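Local coordinates for ribulose bisphosphate carboxylase (Hyperthermus butylicus DSM 5456, PDB 6HUN), which probably catalyses the magnesium-dependent carboxylation of ribulose 1,5-bisphosphate to two molecules of 3-phosphoglycerate, as a form III Rubisco in archaeal AMP breakdown, at residues Arg169-Thr174 / Gly198-Lys203; Pro375-Ala380 / Asp399-Val404; Glu222-Ile227 / Lys238-Asn243; Gly387-Val392 / Gln424-Ala429; Ala191-Ile196 / Gly414-Ala419. All coordinates share one frame; numbering follows the deposited sequence.

Contact 1. Residues Arg169-Thr174 / Gly198-Lys203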
# COMPACT_ATOMS: atom_id res chain seq x y z
N ARG A 169 -17.53 -7.39 28.85
CA ARG A 169 -17.00 -8.59 28.22
C ARG A 169 -16.37 -8.27 26.87
O ARG A 169 -16.59 -7.20 26.31
CB ARG A 169 -18.10 -9.63 28.06
CG ARG A 169 -19.19 -9.25 27.10
CD ARG A 169 -19.99 -10.46 26.74
NE ARG A 169 -21.25 -10.16 26.07
CZ ARG A 169 -21.34 -9.98 24.75
NH1 ARG A 169 -20.26 -10.07 23.98
NH2 ARG A 169 -22.53 -9.72 24.22
N PRO A 170 -15.55 -9.19 26.33
CA PRO A 170 -15.10 -9.04 24.94
C PRO A 170 -16.27 -9.08 23.97
O PRO A 170 -17.27 -9.77 24.19
CB PRO A 170 -14.16 -10.24 24.71
CG PRO A 170 -13.83 -10.76 26.06
CD PRO A 170 -14.95 -10.39 26.99
N ILE A 171 -16.12 -8.39 22.85
CA ILE A 171 -17.15 -8.45 21.82
C ILE A 171 -16.81 -9.59 20.86
O ILE A 171 -15.64 -9.84 20.56
CB ILE A 171 -17.22 -7.07 21.13
CG1 ILE A 171 -17.76 -6.03 22.14
CG2 ILE A 171 -18.02 -7.14 19.82
CD1 ILE A 171 -17.74 -4.63 21.57
N LEU A 172 -17.83 -10.25 20.32
CA LEU A 172 -17.66 -11.40 19.44
C LEU A 172 -18.07 -11.09 18.00
O LEU A 172 -19.11 -10.48 17.76
CB LEU A 172 -18.47 -12.58 19.95
CG LEU A 172 -18.12 -12.85 21.43
CD1 LEU A 172 -19.18 -13.74 22.07
CD2 LEU A 172 -16.72 -13.41 21.57
N ALA A 173 -17.27 -11.57 17.05
CA ALA A 173 -17.54 -11.40 15.62
C ALA A 173 -17.37 -12.73 14.88
O ALA A 173 -16.57 -13.57 15.30
CB ALA A 173 -16.59 -10.34 15.03
N THR A 174 -18.12 -12.92 13.79
CA THR A 174 -18.01 -14.12 12.95
C THR A 174 -18.09 -13.74 11.48
O THR A 174 -19.02 -13.03 11.09
CB THR A 174 -19.12 -15.13 13.23
OG1 THR A 174 -18.94 -15.66 14.53
CG2 THR A 174 -19.08 -16.29 12.21
N GLY A 198 -26.11 -15.30 19.80
CA GLY A 198 -25.24 -14.59 20.73
C GLY A 198 -24.03 -13.86 20.13
O GLY A 198 -23.31 -13.17 20.85
N ILE A 199 -23.76 -14.03 18.85
CA ILE A 199 -22.65 -13.25 18.28
C ILE A 199 -23.13 -11.81 18.09
O ILE A 199 -24.33 -11.56 17.91
CB ILE A 199 -22.12 -13.90 16.99
CG1 ILE A 199 -21.52 -15.27 17.29
CG2 ILE A 199 -21.07 -12.98 16.26
CD1 ILE A 199 -20.70 -15.32 18.54
N ASP A 200 -22.22 -10.86 18.28
CA ASP A 200 -22.56 -9.44 18.32
C ASP A 200 -22.44 -8.80 16.94
O ASP A 200 -23.24 -7.94 16.59
CB ASP A 200 -21.66 -8.68 19.30
CG ASP A 200 -21.59 -9.36 20.66
OD1 ASP A 200 -22.66 -9.49 21.35
OD2 ASP A 200 -20.46 -9.77 21.03
N LEU A 201 -21.46 -9.25 16.16
CA LEU A 201 -21.13 -8.63 14.86
C LEU A 201 -20.99 -9.72 13.82
O LEU A 201 -20.30 -10.72 14.04
CB LEU A 201 -19.85 -7.82 14.92
CG LEU A 201 -19.82 -6.67 15.91
CD1 LEU A 201 -18.38 -6.27 16.10
CD2 LEU A 201 -20.61 -5.47 15.39
N VAL A 202 -21.67 -9.54 12.67
CA VAL A 202 -21.40 -10.38 11.51
C VAL A 202 -20.44 -9.60 10.62
O VAL A 202 -20.53 -8.38 10.52
CB VAL A 202 -22.71 -10.78 10.79
CG1 VAL A 202 -23.58 -9.59 10.59
CG2 VAL A 202 -22.41 -11.48 9.46
N LYS A 203 -19.46 -10.28 10.08
CA LYS A 203 -18.36 -9.59 9.41
C LYS A 203 -18.19 -10.11 8.00
O LYS A 203 -18.07 -11.32 7.79
CB LYS A 203 -17.06 -9.79 10.19
CG LYS A 203 -15.79 -9.05 9.71
CD LYS A 203 -14.69 -9.54 10.68
CE LYS A 203 -13.34 -8.92 10.40
NZ LYS A 203 -12.29 -9.89 9.91

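Contact 2. Residues Pro375-Ala380 / Asp399-Val404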
# COMPACT_ATOMS: atom_id res chain seq x y z
N PRO A 375 -8.50 5.10 22.18
CA PRO A 375 -7.98 3.73 22.01
C PRO A 375 -8.77 2.92 20.98
O PRO A 375 -9.95 3.14 20.72
CB PRO A 375 -8.11 3.11 23.40
CG PRO A 375 -9.22 3.87 24.04
CD PRO A 375 -9.19 5.30 23.48
N VAL A 376 -8.10 1.92 20.45
CA VAL A 376 -8.60 1.06 19.37
C VAL A 376 -8.90 -0.32 19.98
O VAL A 376 -8.12 -0.79 20.78
CB VAL A 376 -7.52 0.95 18.27
CG1 VAL A 376 -7.89 -0.13 17.30
CG2 VAL A 376 -7.42 2.37 17.58
N PHE A 377 -9.95 -1.01 19.49
CA PHE A 377 -10.19 -2.44 19.85
C PHE A 377 -9.22 -3.35 19.10
O PHE A 377 -9.32 -3.46 17.88
CB PHE A 377 -11.61 -2.86 19.47
CG PHE A 377 -12.58 -2.93 20.62
CD1 PHE A 377 -12.34 -3.75 21.75
CD2 PHE A 377 -13.76 -2.20 20.56
CE1 PHE A 377 -13.26 -3.82 22.82
CE2 PHE A 377 -14.66 -2.25 21.61
CZ PHE A 377 -14.42 -3.03 22.74
N PRO A 378 -8.35 -4.07 19.78
CA PRO A 378 -7.58 -5.12 19.11
C PRO A 378 -8.53 -6.24 18.76
O PRO A 378 -9.46 -6.56 19.53
CB PRO A 378 -6.56 -5.58 20.17
CG PRO A 378 -6.64 -4.61 21.26
CD PRO A 378 -7.99 -3.92 21.21
N VAL A 379 -8.28 -6.86 17.62
CA VAL A 379 -9.06 -8.00 17.17
C VAL A 379 -8.19 -9.24 17.25
O VAL A 379 -7.06 -9.25 16.75
CB VAL A 379 -9.58 -7.76 15.75
CG1 VAL A 379 -10.25 -9.03 15.21
CG2 VAL A 379 -10.47 -6.49 15.76
N ALA A 380 -8.70 -10.27 17.93
CA ALA A 380 -8.00 -11.54 18.03
C ALA A 380 -8.68 -12.57 17.14
O ALA A 380 -9.91 -12.61 17.04
CB ALA A 380 -7.96 -12.02 19.48
N ASP A 399 -10.80 -6.07 26.81
CA ASP A 399 -11.11 -5.08 25.78
C ASP A 399 -10.54 -5.53 24.43
O ASP A 399 -9.55 -4.99 23.90
CB ASP A 399 -10.59 -3.70 26.18
CG ASP A 399 -11.51 -2.98 27.15
OD1 ASP A 399 -12.69 -3.41 27.31
OD2 ASP A 399 -11.06 -1.99 27.76
N ILE A 400 -11.21 -6.54 23.85
CA ILE A 400 -10.85 -7.12 22.56
C ILE A 400 -12.12 -7.49 21.83
O ILE A 400 -13.18 -7.72 22.43
CB ILE A 400 -9.98 -8.41 22.69
CG1 ILE A 400 -10.75 -9.50 23.44
CG2 ILE A 400 -8.70 -8.10 23.42
CD1 ILE A 400 -9.94 -10.80 23.65
N ILE A 401 -11.99 -7.66 20.52
CA ILE A 401 -12.97 -8.33 19.70
C ILE A 401 -12.39 -9.69 19.33
O ILE A 401 -11.26 -9.78 18.85
CB ILE A 401 -13.31 -7.51 18.45
CG1 ILE A 401 -13.87 -6.15 18.85
CG2 ILE A 401 -14.27 -8.32 17.56
CD1 ILE A 401 -13.81 -5.14 17.65
N MET A 402 -13.11 -10.78 19.64
CA MET A 402 -12.68 -12.10 19.20
C MET A 402 -13.45 -12.54 17.98
O MET A 402 -14.68 -12.50 17.96
CB MET A 402 -12.86 -13.13 20.33
CG MET A 402 -12.66 -12.48 21.66
SD MET A 402 -12.55 -13.73 23.06
CE MET A 402 -11.00 -14.42 22.61
N GLN A 403 -12.73 -12.96 16.96
CA GLN A 403 -13.37 -13.53 15.81
C GLN A 403 -13.45 -15.03 16.00
O GLN A 403 -12.42 -15.70 16.18
CB GLN A 403 -12.60 -13.13 14.56
CG GLN A 403 -13.30 -13.39 13.30
CD GLN A 403 -12.47 -12.87 12.16
OE1 GLN A 403 -12.06 -11.73 12.18
NE2 GLN A 403 -12.15 -13.74 11.19
N VAL A 404 -14.65 -15.57 16.01
CA VAL A 404 -14.81 -16.94 16.50
C VAL A 404 -15.60 -17.73 15.49
O VAL A 404 -16.48 -18.53 15.87
CB VAL A 404 -15.48 -17.02 17.90
CG1 VAL A 404 -14.56 -16.51 18.98
CG2 VAL A 404 -16.85 -16.27 17.95

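Contact 3. Residues Glu222-Ile227 / Lys238-Asn243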
# COMPACT_ATOMS: atom_id res chain seq x y z
N GLU A 222 -30.46 -7.58 2.97
CA GLU A 222 -30.74 -8.89 3.54
C GLU A 222 -30.11 -9.07 4.92
O GLU A 222 -30.68 -9.76 5.78
CB GLU A 222 -30.27 -10.00 2.61
CG GLU A 222 -31.08 -10.16 1.35
CD GLU A 222 -32.51 -10.48 1.67
OE1 GLU A 222 -32.76 -11.52 2.34
OE2 GLU A 222 -33.39 -9.68 1.27
N VAL A 223 -28.93 -8.48 5.15
CA VAL A 223 -28.31 -8.61 6.47
C VAL A 223 -28.99 -7.69 7.49
O VAL A 223 -29.16 -8.07 8.65
CB VAL A 223 -26.79 -8.35 6.39
CG1 VAL A 223 -26.15 -8.40 7.81
CG2 VAL A 223 -26.17 -9.37 5.47
N MET A 224 -29.43 -6.50 7.08
CA MET A 224 -30.01 -5.56 8.03
C MET A 224 -31.39 -6.00 8.48
O MET A 224 -31.79 -5.69 9.61
CB MET A 224 -30.09 -4.16 7.43
CG MET A 224 -28.73 -3.52 7.22
SD MET A 224 -27.61 -3.66 8.65
CE MET A 224 -28.58 -2.74 9.91
N LYS A 225 -32.11 -6.72 7.62
CA LYS A 225 -33.35 -7.40 8.02
C LYS A 225 -33.05 -8.53 9.01
O LYS A 225 -33.79 -8.73 9.98
CB LYS A 225 -34.07 -7.92 6.77
CG LYS A 225 -35.47 -8.46 6.93
CD LYS A 225 -35.95 -9.12 5.62
CE LYS A 225 -35.20 -8.56 4.39
NZ LYS A 225 -35.90 -8.96 3.11
N ALA A 226 -31.95 -9.26 8.79
CA ALA A 226 -31.55 -10.31 9.73
C ALA A 226 -31.17 -9.73 11.09
O ALA A 226 -31.49 -10.33 12.12
CB ALA A 226 -30.38 -11.14 9.20
N ILE A 227 -30.49 -8.58 11.10
CA ILE A 227 -30.12 -7.92 12.36
C ILE A 227 -31.37 -7.50 13.13
O ILE A 227 -31.48 -7.73 14.34
CB ILE A 227 -29.20 -6.72 12.06
CG1 ILE A 227 -27.76 -7.23 11.89
CG2 ILE A 227 -29.23 -5.65 13.12
CD1 ILE A 227 -26.74 -6.10 11.55
N LYS A 238 -26.98 -5.54 17.72
CA LYS A 238 -26.09 -6.28 16.84
C LYS A 238 -25.62 -5.32 15.76
O LYS A 238 -26.26 -4.30 15.51
CB LYS A 238 -26.79 -7.46 16.16
CG LYS A 238 -27.69 -8.29 17.09
CD LYS A 238 -26.85 -9.38 17.71
CE LYS A 238 -27.70 -10.26 18.70
NZ LYS A 238 -26.97 -11.48 19.18
N GLY A 239 -24.54 -5.65 15.12
CA GLY A 239 -24.02 -4.78 14.07
C GLY A 239 -23.43 -5.60 12.94
O GLY A 239 -23.19 -6.78 13.09
N TYR A 240 -23.16 -4.92 11.80
CA TYR A 240 -22.65 -5.60 10.61
C TYR A 240 -21.37 -4.89 10.17
O TYR A 240 -21.38 -3.66 10.01
CB TYR A 240 -23.71 -5.54 9.50
CG TYR A 240 -23.35 -6.11 8.15
CD1 TYR A 240 -22.36 -7.08 8.01
CD2 TYR A 240 -23.99 -5.65 7.00
CE1 TYR A 240 -22.05 -7.59 6.75
CE2 TYR A 240 -23.69 -6.16 5.75
CZ TYR A 240 -22.73 -7.11 5.63
OH TYR A 240 -22.45 -7.61 4.38
N LEU A 241 -20.26 -5.63 10.03
CA LEU A 241 -19.01 -5.00 9.56
C LEU A 241 -19.05 -5.17 8.05
O LEU A 241 -18.55 -6.14 7.50
CB LEU A 241 -17.76 -5.61 10.22
CG LEU A 241 -17.74 -5.71 11.76
CD1 LEU A 241 -16.51 -6.51 12.32
CD2 LEU A 241 -17.84 -4.32 12.42
N ALA A 242 -19.68 -4.20 7.38
CA ALA A 242 -19.92 -4.25 5.94
C ALA A 242 -18.70 -3.75 5.22
O ALA A 242 -18.22 -2.64 5.48
CB ALA A 242 -21.12 -3.38 5.55
N ASN A 243 -18.23 -4.53 4.26
CA ASN A 243 -16.98 -4.19 3.56
C ASN A 243 -17.28 -3.15 2.46
O ASN A 243 -17.91 -3.47 1.45
CB ASN A 243 -16.34 -5.45 3.01
CG ASN A 243 -14.86 -5.23 2.68
OD1 ASN A 243 -14.46 -4.13 2.44
ND2 ASN A 243 -14.05 -6.28 2.77

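Contact 4. Residues Gly387-Val392 / Gln424-Ala429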
# COMPACT_ATOMS: atom_id res chain seq x y z
N GLY A 387 -13.09 -23.57 24.10
CA GLY A 387 -12.12 -23.98 25.10
C GLY A 387 -10.96 -23.02 25.30
O GLY A 387 -10.51 -22.80 26.42
N THR A 388 -10.49 -22.41 24.20
CA THR A 388 -9.35 -21.50 24.20
C THR A 388 -9.70 -20.08 24.67
O THR A 388 -8.77 -19.29 24.90
CB THR A 388 -8.75 -21.34 22.79
OG1 THR A 388 -9.49 -20.34 22.07
CG2 THR A 388 -8.80 -22.62 21.99
N LEU A 389 -10.99 -19.71 24.75
CA LEU A 389 -11.31 -18.28 24.86
C LEU A 389 -10.85 -17.70 26.19
O LEU A 389 -10.26 -16.61 26.20
CB LEU A 389 -12.81 -18.05 24.66
CG LEU A 389 -13.38 -18.36 23.28
CD1 LEU A 389 -14.79 -17.81 23.20
CD2 LEU A 389 -12.51 -17.77 22.13
N PRO A 390 -11.04 -18.40 27.33
CA PRO A 390 -10.60 -17.81 28.60
C PRO A 390 -9.13 -17.44 28.62
O PRO A 390 -8.79 -16.39 29.17
CB PRO A 390 -10.93 -18.93 29.63
CG PRO A 390 -12.09 -19.56 29.07
CD PRO A 390 -11.88 -19.58 27.57
N GLU A 391 -8.26 -18.27 28.04
CA GLU A 391 -6.83 -17.96 28.08
C GLU A 391 -6.51 -16.73 27.24
O GLU A 391 -5.69 -15.90 27.64
CB GLU A 391 -6.00 -19.14 27.59
CG GLU A 391 -5.26 -19.88 28.68
CD GLU A 391 -4.18 -19.07 29.39
OE1 GLU A 391 -4.47 -18.45 30.44
OE2 GLU A 391 -3.02 -19.11 28.91
N VAL A 392 -7.17 -16.58 26.08
CA VAL A 392 -6.94 -15.38 25.26
C VAL A 392 -7.38 -14.14 26.02
O VAL A 392 -6.67 -13.12 26.06
CB VAL A 392 -7.67 -15.51 23.91
CG1 VAL A 392 -7.62 -14.20 23.19
CG2 VAL A 392 -6.99 -16.62 23.10
N GLN A 424 -21.21 -18.72 26.45
CA GLN A 424 -21.08 -19.35 27.76
C GLN A 424 -19.61 -19.45 28.14
O GLN A 424 -19.25 -19.22 29.31
CB GLN A 424 -21.75 -20.72 27.76
CG GLN A 424 -23.22 -20.64 27.52
CD GLN A 424 -23.81 -21.97 27.14
OE1 GLN A 424 -23.09 -22.92 26.81
NE2 GLN A 424 -25.13 -22.06 27.23
N ALA A 425 -18.75 -19.77 27.17
CA ALA A 425 -17.32 -19.81 27.44
C ALA A 425 -16.82 -18.45 27.91
O ALA A 425 -16.05 -18.37 28.88
CB ALA A 425 -16.56 -20.27 26.19
N VAL A 426 -17.26 -17.36 27.26
CA VAL A 426 -16.90 -16.02 27.70
C VAL A 426 -17.46 -15.73 29.08
O VAL A 426 -16.81 -15.05 29.89
CB VAL A 426 -17.39 -14.99 26.67
CG1 VAL A 426 -17.30 -13.54 27.21
CG2 VAL A 426 -16.53 -15.14 25.44
N GLU A 427 -18.69 -16.20 29.34
CA GLU A 427 -19.34 -16.04 30.64
C GLU A 427 -18.53 -16.69 31.75
O GLU A 427 -18.32 -16.09 32.81
CB GLU A 427 -20.75 -16.62 30.57
CG GLU A 427 -21.69 -16.06 31.63
CD GLU A 427 -21.99 -14.58 31.40
OE1 GLU A 427 -23.07 -14.26 30.85
OE2 GLU A 427 -21.14 -13.74 31.77
N ALA A 428 -18.03 -17.90 31.51
CA ALA A 428 -17.17 -18.55 32.50
C ALA A 428 -15.94 -17.70 32.81
O ALA A 428 -15.57 -17.53 33.98
CB ALA A 428 -16.78 -19.94 32.02
N ALA A 429 -15.33 -17.12 31.78
CA ALA A 429 -14.14 -16.29 31.99
C ALA A 429 -14.46 -15.03 32.79
O ALA A 429 -13.71 -14.65 33.68
CB ALA A 429 -13.50 -15.93 30.65

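Contact 5. Residues Ala191-Ile196 / Gly414-Ala419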
# COMPACT_ATOMS: atom_id res chain seq x y z
N ALA A 191 -26.51 -15.01 8.27
CA ALA A 191 -26.27 -14.02 9.30
C ALA A 191 -27.25 -14.17 10.45
O ALA A 191 -26.89 -13.97 11.62
CB ALA A 191 -26.39 -12.62 8.73
N TYR A 192 -28.52 -14.39 10.13
CA TYR A 192 -29.52 -14.57 11.17
C TYR A 192 -29.09 -15.61 12.20
O TYR A 192 -29.12 -15.36 13.41
CB TYR A 192 -30.84 -14.99 10.54
CG TYR A 192 -31.90 -15.28 11.59
CD1 TYR A 192 -32.39 -14.27 12.40
CD2 TYR A 192 -32.41 -16.55 11.74
CE1 TYR A 192 -33.38 -14.52 13.34
CE2 TYR A 192 -33.40 -16.82 12.70
CZ TYR A 192 -33.87 -15.79 13.50
OH TYR A 192 -34.85 -16.02 14.46
N GLU A 193 -28.70 -16.80 11.75
CA GLU A 193 -28.35 -17.86 12.70
C GLU A 193 -27.19 -17.45 13.58
O GLU A 193 -27.18 -17.74 14.79
CB GLU A 193 -28.02 -19.14 11.94
CG GLU A 193 -28.88 -19.34 10.73
CD GLU A 193 -29.00 -20.80 10.34
OE1 GLU A 193 -28.17 -21.27 9.54
OE2 GLU A 193 -29.94 -21.46 10.83
N ILE A 194 -26.19 -16.77 13.00
CA ILE A 194 -25.03 -16.28 13.74
C ILE A 194 -25.48 -15.34 14.86
O ILE A 194 -25.19 -15.56 16.04
CB ILE A 194 -24.03 -15.60 12.77
CG1 ILE A 194 -23.30 -16.66 11.93
CG2 ILE A 194 -23.00 -14.72 13.50
CD1 ILE A 194 -22.74 -16.16 10.60
N LEU A 195 -26.22 -14.27 14.51
CA LEU A 195 -26.59 -13.28 15.53
C LEU A 195 -27.55 -13.86 16.56
O LEU A 195 -27.39 -13.62 17.77
CB LEU A 195 -27.23 -12.08 14.88
CG LEU A 195 -26.36 -11.42 13.79
CD1 LEU A 195 -27.11 -10.23 13.30
CD2 LEU A 195 -25.03 -11.00 14.35
N ILE A 196 -28.57 -14.60 16.10
CA ILE A 196 -29.61 -15.12 16.99
C ILE A 196 -29.05 -15.92 18.17
O ILE A 196 -29.64 -15.94 19.25
CB ILE A 196 -30.63 -15.97 16.18
CG1 ILE A 196 -31.98 -15.95 16.85
CG2 ILE A 196 -30.15 -17.42 16.00
CD1 ILE A 196 -32.68 -14.62 16.72
N GLY A 414 -25.31 -26.90 15.33
CA GLY A 414 -25.66 -25.78 14.50
C GLY A 414 -25.13 -24.47 15.06
O GLY A 414 -24.68 -24.39 16.21
N PRO A 415 -25.17 -23.42 14.24
CA PRO A 415 -24.46 -22.19 14.61
C PRO A 415 -25.10 -21.44 15.78
O PRO A 415 -24.37 -20.88 16.61
CB PRO A 415 -24.48 -21.36 13.32
CG PRO A 415 -25.62 -21.94 12.52
CD PRO A 415 -25.67 -23.39 12.85
N GLU A 416 -26.43 -21.43 15.86
CA GLU A 416 -27.10 -20.84 17.01
C GLU A 416 -26.52 -21.38 18.32
O GLU A 416 -26.01 -20.62 19.15
CB GLU A 416 -28.60 -21.10 16.92
CG GLU A 416 -29.17 -20.86 15.52
CD GLU A 416 -29.11 -22.10 14.61
OE1 GLU A 416 -30.03 -22.29 13.79
OE2 GLU A 416 -28.13 -22.87 14.71
N ALA A 417 -26.54 -22.71 18.48
CA ALA A 417 -25.89 -23.33 19.62
C ALA A 417 -24.40 -23.01 19.67
O ALA A 417 -23.84 -22.80 20.75
CB ALA A 417 -26.11 -24.84 19.59
N GLY A 418 -23.74 -22.95 18.51
CA GLY A 418 -22.33 -22.57 18.49
C GLY A 418 -22.07 -21.18 19.05
O GLY A 418 -21.12 -20.98 19.81
N ALA A 419 -22.88 -20.19 18.67
CA ALA A 419 -22.72 -18.87 19.27
C ALA A 419 -23.02 -18.91 20.77
O ALA A 419 -22.37 -18.22 21.57
CB ALA A 419 -23.62 -17.87 18.56

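Contact 1. Residues Arg169-Thr174 / Gly198-Lys203
A173 and L201 face each other with their CA atoms 4.6 Å apart, in a parallel bridge that T174 and V202 continue; the strand directions diverge by 33°. The ladder runs from L201 N to L172 O, from T174 N to L201 O and from K203 N to T174 O. L172 O also accepts from D200 N.

Just before the strands the side chain of D200 takes over. R169 meets it end-on, NH1 to OD2 at 3.0 Å and NH2 to OD1 at 2.9 Å, with guanidinium and carboxylate planes 19° apart; NH1 also donates to P170 O. OD2 uses its anti lone pair for L172 N at 2.8 Å, and these three N-H groups fix the carboxylate's rotation. I171 CG2 lies 3.8 Å from L201 CD1, and the I199 and L172 side chains cross at about a right angle, CD1 meeting CB. The buried T174 OG1 has no polar partner in the model.

K203, predicted to carry the magnesium-binding carbamate, is unmodified here; its NZ bonds Q403 near a bound calcium ion. These first two TIM-barrel strands are joined through helix 184-196. Strand 401-403 adjoins 171-174, strand 239-243 adjoins 201-203, and helices 156-164 and 415-431 pack on the side chains.

Contact 2. Residues Pro375-Ala380 / Asp399-Val404
I401 and F377 make the dense part of this contact. The isoleucine CG1 sits over one face of the phenyl ring, 4.2 Å from the centroid and 26° off the normal, a CH-pi contact, while its CD1 comes 3.7 Å from F377 CB. With CG1 beside its own backbone N (chi1 -60°), I401 turns that branch to the ring. The ring's edge meets the backbone joining D399 to I400, with CE1 3.6 Å from I400 N, and V379 CG2 packs obliquely on I401 CB at 4.0 Å.

The parallel backbone ladder is short and nearly straight: I401 N to P378 O at 2.9 Å, A380 N to I401 O at 2.8 Å, Q403 N to A380 O at 2.8 Å, the last with 176° at the hydrogen.

Looser are the partly exposed side chains of D399 and Q403. D399 OD1 forms a salt bridge with R161; Q403 touches mainly through CB, its OE1 accepting from K203 near a bound calcium ion. Q403 and V404 are predicted to bind substrate.

Strands 377-380 and 401-403 are the last two of the barrel, linked by helix 389-396, which packs on M402. Strand 326-328 flanks the first of them, and helix 156-164 meets the F377 side chain.

Contact 3. Residues Glu222-Ile227 / Lys238-Asn243
V223 packs over one face of the Y240 ring, the side chains crossing at about a right angle: its CG1 stands 3.7 Å from the ring centroid and 18° off the normal, a CH-pi contact. CG1 is anti to the backbone N (chi1 177°), which aims this methyl at the ring, while CG2 reaches the rim near CZ. One turn later I227 adds its CD1, 3.6 Å from G239 C and 3.7 Å from Y240 CB, crossing the tyrosine at about a right angle; its CG2 rests on K238 O at 4.0 Å. M224 SD approaches the ring edge and comes no nearer than 4.4 Å to Y240 CB.

The next shell sets the ring. A242 CB covers the face opposite V223, so the phenol is held between two aliphatic groups, and its OH is hydrogen-bonded to D204 and R219. The 222-227 part of helix 216-234 runs at 160° to strand 239-243, axes 9.0 Å apart, as expected when a barrel helix returns the chain to the next parallel strand.

Chemically, the side chains meet through apolar and CH-pi contacts, with no hydrogen bond between the segments. The phenol spans both regimes: its hydrocarbon faces serve the packing, while its hydroxyl is tied outside the segments to an acidic and a basic partner, an environment that probably helps fix the ring's orientation.

Contact 4. Residues Gly387-Val392 / Gln424-Ala429
Two helices of the outer layer of the TIM barrel meet here, 389-396, which connects the last two strands, and 415-431, which follows strand 401-403. L389 and P390 of the first helix meet A425, V426 and A429 on one side of the second. The closest backbone approach is between P390 and A429, whose CA atoms are 5.1 Å apart.

L389 works through one branch. Its CD1 is 3.9 Å from V426 CG2, the two side chains crossing obliquely, and 4.3 Å from A425 CB. CG stands beside the backbone N, anti to the carbonyl carbon (chi1 -66°), and this carries the branch across to the second helix; V426 offers CG2, which is likewise anti to its carbonyl carbon. P390 packs with the body of its ring: CB is 4.1 Å from A429 CB, CA is 4.0 Å from the same methyl, and CG lies 4.1 Å from A425 O. The small alanine side chains at 425 and 429, one turn apart, probably allow the backbones to come so near.

Around this patch, L389 also touches M402 of the neighbouring strand, and L435 of helix 435-438 packs on P390 and A428. The contacts are mostly carbon to carbon, and cohesion over the modest 205 Å² buried here probably comes from van der Waals contact and the exclusion of water. With no polar bond between the segments, nothing directional ties the two helices at this point.

Contact 5. Residues Ala191-Ile196 / Gly414-Ala419
E193 is the first residue along helix 184-196 to touch helix 415-431, two outer helices of the TIM barrel whose axes here lie 7.5 Å apart and cross at -31°. Its CB packs on P415 CG at 3.7 Å, and its chain, extended beyond CG, runs on past the proline ring, OE1 coming 4.0 Å from the same CG. E416 bends at chi2 (89°) and brings its carboxylate alongside: E193 OE2 lies 3.1 Å from E416 OE1, the carboxylate planes 68° apart. Two acceptors this close are not hydrogen-bonded, and the like charges would probably raise the pKa of at least one of them.

I194 takes part through its backbone: its carbonyl O rests 3.8 Å from A419 CB. The I194 side chain starts away from the second helix and reaches I199.

I196 closes the walk. CG2 takes the position between the backbone N and carbonyl carbon, from which it reaches the aliphatic part of E416, and the end of the side chain leads away from the second helix; I196 also touches E233 of helix 216-234.

S75 of the second subunit packs on E193 and P415, placing these two residues at the dimer interface. The second helix opens with G414 at its N-cap, and the tightest carbon contact across the pair is I196 CG2 to E416 CG, 3.6 Å.

Contacts 1 and 2 meet where the barrel closes, strand 171-174 lying beside 401-403: I171 O receives M402 N and A173 O receives V404 N, each at 2.9 Å. Contact 3 continues the sheet on the other side of contact 1, with L241 N 2.8 Å from V202 O, and it joins contact 5 through I227 CG1 and L195 CD1, 3.4 Å apart. Contact 4 backs contact 2, M402 CE lying 3.4 Å from V392 CG1, and shares helix 415-431 with contact 5. The calcium ion lies about 3 Å from the K203 side chain of contact 1 and about 4 Å from that of Q403 in contact 2, consistent with the predicted magnesium site; the Y240 side chain of contact 3 is about 13 Å away.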